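Local coordinates for LPXTG cell wall surface protein (Streptococcus gordonii, PDB 4IGB) that is a peptidoglycan-anchored surface protein, presumably attached by sortase, and probably serves as an adhesin, this chain holding its N-terminal N1 and N2 domains, at residues B[45-50]-B[72-77]; B[91-96]-B[106-111]; B[150-155]-B[172-177]. All coordinates share one frame; numbering follows the deposited sequence.

Contact 1. Residues B[45-50]-B[72-77]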
# COMPACT_ATOMS: atom_id res chain seq x y z
N GLN B 45 20.85 15.22 13.60
CA GLN B 45 21.41 15.14 14.95
C GLN B 45 20.34 15.33 16.01
O GLN B 45 20.57 15.10 17.19
CB GLN B 45 22.52 16.17 15.16
CG GLN B 45 23.80 15.84 14.42
CD GLN B 45 24.76 17.02 14.43
OE1 GLN B 45 25.59 17.16 13.53
NE2 GLN B 45 24.64 17.87 15.43
N SER B 46 19.16 15.75 15.57
CA SER B 46 18.04 16.00 16.47
C SER B 46 17.49 14.67 16.99
O SER B 46 16.85 14.62 18.03
CB SER B 46 16.93 16.75 15.73
OG SER B 46 17.40 17.96 15.17
N VAL B 47 17.76 13.60 16.25
CA VAL B 47 17.13 12.33 16.56
C VAL B 47 17.95 11.50 17.56
O VAL B 47 19.15 11.29 17.38
CB VAL B 47 16.89 11.49 15.30
CG1 VAL B 47 16.38 10.11 15.68
CG2 VAL B 47 15.89 12.18 14.39
N ASP B 48 17.29 11.06 18.62
CA ASP B 48 17.86 10.12 19.57
C ASP B 48 17.30 8.74 19.26
O ASP B 48 16.12 8.48 19.47
CB ASP B 48 17.46 10.54 20.99
CG ASP B 48 18.15 9.73 22.06
OD1 ASP B 48 19.27 9.24 21.83
OD2 ASP B 48 17.58 9.60 23.15
N GLN B 49 18.16 7.86 18.75
CA GLN B 49 17.76 6.51 18.40
C GLN B 49 18.37 5.51 19.37
O GLN B 49 19.56 5.58 19.67
CB GLN B 49 18.17 6.17 16.97
CG GLN B 49 17.92 4.74 16.55
CD GLN B 49 18.53 4.40 15.21
OE1 GLN B 49 19.17 5.24 14.57
NE2 GLN B 49 18.35 3.16 14.77
N PHE B 50 17.56 4.58 19.86
CA PHE B 50 18.05 3.57 20.79
C PHE B 50 17.13 2.35 20.83
O PHE B 50 15.93 2.45 20.59
CB PHE B 50 18.21 4.15 22.19
CG PHE B 50 16.96 4.79 22.74
CD1 PHE B 50 16.03 4.04 23.43
CD2 PHE B 50 16.73 6.14 22.56
CE1 PHE B 50 14.89 4.62 23.93
CE2 PHE B 50 15.59 6.73 23.06
CZ PHE B 50 14.67 5.97 23.75
N PHE B 72 12.64 6.00 18.62
CA PHE B 72 13.18 7.24 18.09
C PHE B 72 12.54 8.44 18.75
O PHE B 72 11.31 8.59 18.76
CB PHE B 72 12.97 7.32 16.58
CG PHE B 72 13.64 6.23 15.80
CD1 PHE B 72 13.05 4.97 15.70
CD2 PHE B 72 14.83 6.47 15.13
CE1 PHE B 72 13.66 3.97 14.95
CE2 PHE B 72 15.45 5.47 14.41
CZ PHE B 72 14.86 4.22 14.31
N THR B 73 13.37 9.30 19.31
CA THR B 73 12.87 10.53 19.89
C THR B 73 13.59 11.73 19.31
O THR B 73 14.60 11.58 18.63
CB THR B 73 13.03 10.53 21.43
OG1 THR B 73 14.42 10.62 21.76
CG2 THR B 73 12.41 9.26 22.04
N LEU B 74 13.06 12.92 19.59
CA LEU B 74 13.61 14.17 19.11
C LEU B 74 14.10 15.01 20.29
O LEU B 74 13.37 15.24 21.25
CB LEU B 74 12.53 14.94 18.33
CG LEU B 74 12.24 14.41 16.93
CD1 LEU B 74 10.95 14.99 16.38
CD2 LEU B 74 13.43 14.70 15.99
N LYS B 75 15.35 15.46 20.22
CA LYS B 75 15.93 16.34 21.24
C LYS B 75 15.37 17.76 21.15
O LYS B 75 15.56 18.44 20.14
CB LYS B 75 17.44 16.40 21.08
CG LYS B 75 18.11 15.04 21.13
CD LYS B 75 19.55 15.11 20.64
CE LYS B 75 20.21 13.74 20.75
NZ LYS B 75 21.49 13.66 20.00
N VAL B 76 14.70 18.22 22.20
CA VAL B 76 14.13 19.56 22.17
C VAL B 76 15.05 20.61 22.78
O VAL B 76 15.95 20.29 23.55
CB VAL B 76 12.73 19.62 22.83
CG1 VAL B 76 11.80 18.65 22.14
CG2 VAL B 76 12.82 19.30 24.29
N ASP B 77 14.85 21.87 22.40
CA ASP B 77 15.52 22.97 23.08
C ASP B 77 14.67 23.29 24.31
O ASP B 77 13.57 23.83 24.18
CB ASP B 77 15.63 24.19 22.17
CG ASP B 77 16.50 25.28 22.77
OD1 ASP B 77 16.53 25.42 24.01
OD2 ASP B 77 17.15 26.01 21.99
O HOH W 1 21.58 10.43 20.71
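Gln45, in the turn ahead of the strand, presents its carbonyl O to the ammonium of Lys75, whose extended chain runs alongside the turn; the bond is weak (NZ to O, 3.3 Å). Ser46 follows with a firmer one, its carbonyl O taking the backbone N-H of Lys75 at 2.8 Å in an almost straight line (176°) that lies in the carbonyl plane. At Val47 the side chain divides its contacts: CG1, anti to the backbone N (chi1 174°), reaches the edge of the Phe72 ring at CD2, while CG2 meets CD2 of Leu74 at 3.9 Å. Val47 and Leu74 form a non-hydrogen-bonded pair of the antiparallel ladder that joins strand 47-53, outermost in a six-stranded sheet, to strand 68-75. This sheet faces a second one in the N1 domain, a beta sandwich; Val47, Phe72 and Leu74 point inward, Val47 touching Pro89 of strand 84-100, and Gln49 shares their face at its more open end. Asp48 and Thr73 make the hydrogen-bonded pair, with two backbone bonds, Asp48 N to Thr73 O (2.7 Å) and Thr73 N to Asp48 O (2.9 Å). Their side chains stand side by side on the other face, where Asp48 CB lies 3.1 Å from Thr73 OG1. The Asp48 carboxylate is held by Tyr164 through OD2, and through OD1 by a water that also bonds weakly to Lys75 NZ. Gln49 lies along Phe72, pointing the same way, with CG 3.3 Å from CE2 of the ring and the amide plane turned 28° from the ring plane. Lys43 binds its OE1 and Glu70 its NE2, which would hold the amide at that tilt. Phe50, stacked on His162, brings CE2 to within 4.2 Å of Thr73 CG2.

Contact 2. Residues B[91-96]-B[106-111]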
# COMPACT_ATOMS: atom_id res chain seq x y z
N SER B 91 15.11 9.15 7.76
CA SER B 91 14.82 8.42 6.54
C SER B 91 15.18 6.94 6.71
O SER B 91 16.31 6.61 7.10
CB SER B 91 15.61 9.03 5.37
OG SER B 91 15.56 8.17 4.25
N LEU B 92 14.23 6.05 6.44
CA LEU B 92 14.44 4.63 6.70
C LEU B 92 14.27 3.76 5.46
O LEU B 92 13.53 4.09 4.55
CB LEU B 92 13.42 4.12 7.74
CG LEU B 92 13.45 4.87 9.07
CD1 LEU B 92 12.27 4.45 9.91
CD2 LEU B 92 14.77 4.58 9.79
N LYS B 93 14.90 2.60 5.49
CA LYS B 93 14.62 1.58 4.51
C LYS B 93 14.30 0.27 5.22
O LYS B 93 14.98 -0.10 6.18
CB LYS B 93 15.83 1.41 3.58
CG LYS B 93 15.61 0.38 2.50
CD LYS B 93 16.87 0.15 1.70
CE LYS B 93 16.68 -1.01 0.71
NZ LYS B 93 17.82 -1.06 -0.26
N PHE B 94 13.24 -0.41 4.78
CA PHE B 94 13.01 -1.79 5.17
C PHE B 94 13.32 -2.65 3.98
O PHE B 94 12.66 -2.56 2.96
CB PHE B 94 11.56 -2.00 5.63
CG PHE B 94 11.17 -1.20 6.84
CD1 PHE B 94 11.19 -1.78 8.10
CD2 PHE B 94 10.78 0.12 6.71
CE1 PHE B 94 10.84 -1.03 9.22
CE2 PHE B 94 10.44 0.88 7.83
CZ PHE B 94 10.46 0.29 9.09
N THR B 95 14.35 -3.49 4.10
CA THR B 95 14.82 -4.29 2.98
C THR B 95 14.17 -5.69 2.93
O THR B 95 14.12 -6.39 3.94
CB THR B 95 16.36 -4.47 3.00
OG1 THR B 95 16.99 -3.18 3.00
CG2 THR B 95 16.83 -5.25 1.78
N ASN B 96 13.74 -6.10 1.74
CA ASN B 96 13.13 -7.41 1.55
C ASN B 96 11.94 -7.62 2.48
O ASN B 96 11.99 -8.46 3.38
CB ASN B 96 14.16 -8.53 1.75
CG ASN B 96 13.63 -9.87 1.31
OD1 ASN B 96 12.61 -9.93 0.61
ND2 ASN B 96 14.29 -10.94 1.72
N ASP B 106 11.13 -3.69 -1.46
CA ASP B 106 11.63 -2.91 -0.33
C ASP B 106 10.67 -1.79 0.04
O ASP B 106 9.89 -1.33 -0.80
CB ASP B 106 13.00 -2.29 -0.64
CG ASP B 106 14.03 -3.31 -1.05
OD1 ASP B 106 14.06 -4.42 -0.48
OD2 ASP B 106 14.80 -3.02 -1.98
N ALA B 107 10.73 -1.34 1.29
CA ALA B 107 9.96 -0.18 1.71
C ALA B 107 10.89 0.97 2.10
O ALA B 107 11.97 0.76 2.65
CB ALA B 107 9.05 -0.52 2.87
N TYR B 108 10.44 2.18 1.82
CA TYR B 108 11.15 3.37 2.27
C TYR B 108 10.16 4.19 3.08
O TYR B 108 9.01 4.35 2.68
CB TYR B 108 11.69 4.15 1.07
CG TYR B 108 12.72 3.36 0.31
CD1 TYR B 108 14.08 3.53 0.57
CD2 TYR B 108 12.34 2.40 -0.61
CE1 TYR B 108 15.03 2.79 -0.10
CE2 TYR B 108 13.30 1.65 -1.29
CZ TYR B 108 14.64 1.85 -1.02
OH TYR B 108 15.59 1.12 -1.67
N LEU B 109 10.61 4.67 4.22
CA LEU B 109 9.77 5.48 5.09
C LEU B 109 10.54 6.75 5.43
O LEU B 109 11.50 6.72 6.19
CB LEU B 109 9.40 4.70 6.36
CG LEU B 109 8.26 5.30 7.18
CD1 LEU B 109 7.00 5.26 6.37
CD2 LEU B 109 8.09 4.55 8.51
N ASN B 110 10.11 7.86 4.85
CA ASN B 110 10.77 9.13 5.09
C ASN B 110 9.91 10.08 5.91
O ASN B 110 8.76 10.38 5.56
CB ASN B 110 11.20 9.77 3.76
CG ASN B 110 12.19 10.89 3.97
OD1 ASN B 110 13.34 10.65 4.36
ND2 ASN B 110 11.76 12.13 3.76
N PHE B 111 10.47 10.53 7.03
CA PHE B 111 9.87 11.61 7.79
C PHE B 111 10.30 12.91 7.16
O PHE B 111 11.44 13.33 7.31
CB PHE B 111 10.25 11.54 9.28
CG PHE B 111 9.55 10.44 10.01
CD1 PHE B 111 9.96 9.12 9.88
CD2 PHE B 111 8.44 10.72 10.81
CE1 PHE B 111 9.30 8.10 10.54
CE2 PHE B 111 7.76 9.69 11.47
CZ PHE B 111 8.21 8.38 11.34
O HOH W 2 17.36 -3.42 -1.64
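Lys93 swings CG opposite its backbone N (chi1 -179°) and stays extended to NZ, whereas Tyr108 sets its ring opposite its own carbonyl carbon (chi1 -64°); from this non-hydrogen-bonded pair the two side chains run alongside each other, Lys93 CG lying 3.6 Å from Tyr108 CE1 and CE 3.4 Å from OH. On the same face, Ser91 CB approaches Asn110 OD1; the Asn110 amide is tied through ND2 to Asn112. The strands belong to a long beta hairpin, 84-100 with 103-118, in the eight-stranded sheet of the N1 sandwich. Leu92 with Leu109 and Phe94 with Ala107 are its hydrogen-bonded pairs here, and they turn their side chains to the buried face, where Leu109 CB meets the edge of the Phe94 ring at CE2 (4.2 Å). Asp106 reaches the 91-96 strand with both carboxylate oxygens. Its OD1 firmly accepts the N-H of Asn96 at 2.8 Å and 178°, and Gln104 is a further donor to that oxygen. Its OD2 forms only a long salt bridge to Lys93 NZ (4.0 Å), closed by a water 2.8 Å from NZ and 2.6 Å from OD2. That water bridges the two charges; the nearby ammonium would be expected to favour the carboxylate as an anion.

Contact 3. Residues B[150-155]-B[172-177]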
# COMPACT_ATOMS: atom_id res chain seq x y z
N PHE B 150 4.87 -0.33 12.44
CA PHE B 150 5.55 0.76 13.12
C PHE B 150 4.53 1.65 13.82
O PHE B 150 3.34 1.64 13.50
CB PHE B 150 6.44 1.56 12.16
CG PHE B 150 5.73 2.10 10.95
CD1 PHE B 150 5.07 3.32 11.01
CD2 PHE B 150 5.75 1.40 9.75
CE1 PHE B 150 4.43 3.84 9.89
CE2 PHE B 150 5.10 1.90 8.62
CZ PHE B 150 4.45 3.13 8.69
N GLU B 151 5.01 2.43 14.78
CA GLU B 151 4.15 3.27 15.60
C GLU B 151 4.58 4.72 15.52
O GLU B 151 5.75 5.02 15.69
CB GLU B 151 4.23 2.79 17.04
CG GLU B 151 3.47 3.63 18.06
CD GLU B 151 3.34 2.89 19.39
OE1 GLU B 151 3.70 1.69 19.43
OE2 GLU B 151 2.88 3.51 20.38
N ILE B 152 3.63 5.62 15.26
CA ILE B 152 3.91 7.05 15.27
C ILE B 152 3.07 7.68 16.37
O ILE B 152 1.89 7.38 16.50
CB ILE B 152 3.58 7.70 13.93
CG1 ILE B 152 4.35 7.00 12.80
CG2 ILE B 152 3.93 9.17 13.95
CD1 ILE B 152 3.92 7.40 11.42
N GLY B 153 3.68 8.55 17.17
CA GLY B 153 2.97 9.13 18.30
C GLY B 153 3.93 9.68 19.35
O GLY B 153 5.15 9.54 19.21
N ASN B 154 3.38 10.31 20.39
CA ASN B 154 4.20 10.98 21.40
C ASN B 154 4.06 10.34 22.79
O ASN B 154 4.30 10.98 23.81
CB ASN B 154 3.84 12.45 21.48
CG ASN B 154 2.42 12.68 21.97
OD1 ASN B 154 1.61 11.75 22.03
ND2 ASN B 154 2.10 13.92 22.31
N VAL B 155 3.65 9.08 22.82
CA VAL B 155 3.66 8.34 24.06
C VAL B 155 5.03 7.69 24.24
O VAL B 155 5.40 6.81 23.47
CB VAL B 155 2.59 7.24 24.07
CG1 VAL B 155 2.57 6.58 25.42
CG2 VAL B 155 1.22 7.83 23.73
N ILE B 172 2.36 16.18 18.48
CA ILE B 172 3.20 16.09 17.30
C ILE B 172 2.38 16.03 16.02
O ILE B 172 1.21 15.63 16.01
CB ILE B 172 4.14 14.86 17.37
CG1 ILE B 172 3.33 13.57 17.20
CG2 ILE B 172 4.94 14.88 18.66
CD1 ILE B 172 4.19 12.30 17.24
N ASP B 173 3.02 16.45 14.93
CA ASP B 173 2.48 16.35 13.60
C ASP B 173 3.60 15.80 12.73
O ASP B 173 4.59 16.48 12.47
CB ASP B 173 2.01 17.73 13.11
CG ASP B 173 1.45 17.69 11.68
OD1 ASP B 173 0.97 18.75 11.21
OD2 ASP B 173 1.50 16.63 11.03
N ALA B 174 3.46 14.55 12.32
CA ALA B 174 4.47 13.91 11.49
C ALA B 174 4.01 13.82 10.05
O ALA B 174 2.95 13.25 9.76
CB ALA B 174 4.80 12.51 12.03
N ASP B 175 4.82 14.37 9.15
CA ASP B 175 4.57 14.34 7.72
C ASP B 175 5.52 13.30 7.12
O ASP B 175 6.74 13.44 7.20
CB ASP B 175 4.82 15.74 7.14
CG ASP B 175 4.53 15.85 5.66
OD1 ASP B 175 4.80 14.89 4.91
OD2 ASP B 175 4.04 16.92 5.24
N VAL B 176 4.95 12.25 6.53
CA VAL B 176 5.70 11.05 6.22
C VAL B 176 5.37 10.54 4.83
O VAL B 176 4.23 10.62 4.36
CB VAL B 176 5.38 9.93 7.24
CG1 VAL B 176 6.34 8.78 7.08
CG2 VAL B 176 5.42 10.46 8.70
N THR B 177 6.37 10.00 4.16
CA THR B 177 6.15 9.40 2.86
C THR B 177 6.59 7.95 2.93
O THR B 177 7.72 7.65 3.30
CB THR B 177 6.93 10.16 1.78
OG1 THR B 177 6.47 11.51 1.74
CG2 THR B 177 6.74 9.50 0.39
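Strands 150-153 and 172-177 approach with axes 8.1 Å apart and N-to-C directions at 134°, too far for backbone pairing, and no hydrogen bond joins them. Gly153 has an extended backbone with phi at 160°, where a CB would be pressed against the carbonyl O of Ile152. Ile172 approaches the Gly153 peptide: its CG1 stands between the backbone N and the carbonyl carbon (chi1 71°), and the extended branch beyond it carries Ile172 CD1 to 3.4 Å from Gly153 C. The CG2 branch of the same residue lies against Asn154 CB at 3.9 Å. These contacts span the two layers of the N1 beta sandwich, strand 149-153 belonging to the six-stranded sheet and strand 170-182 to the eight-stranded one. Further along, Ile152 points CG2 at Ala174 CB (3.9 Å), a short side chain that accepts the branched one, and its CD1 reaches Val176 CG2 more loosely at 4.4 Å. Phe271 of strand 268-274 touches both Ile152 and Val176. The Asn154 amide, buried just beyond the strand, is held at both ends: ND2 donates to the carbonyl O atoms of Phe170 and Thr276, and OD1 accepts the backbone N-H of Cys279.

All three contacts lie in the N1 domain, but they build it in different ways. Contacts 1 and 2 are antiparallel backbone ladders within a sheet, the first on the edge strand of the six-stranded sheet and the second in the eight-stranded one, and each has a water between lysine and aspartate. Contact 2 has an apolar inner face and a polar outer one; in contact 1 the faces are mixed, Gln49 lying beside Phe72. Contact 3 is wholly buried, mainly apolar and without a hydrogen bond between its segments, and bridges the two sheets. Contacts 2 and 3 touch through neighbouring strands 103-118 and 170-182: Leu109 and Phe111 pack on Val176, and Asn110 O probably accepts the Thr177 N-H.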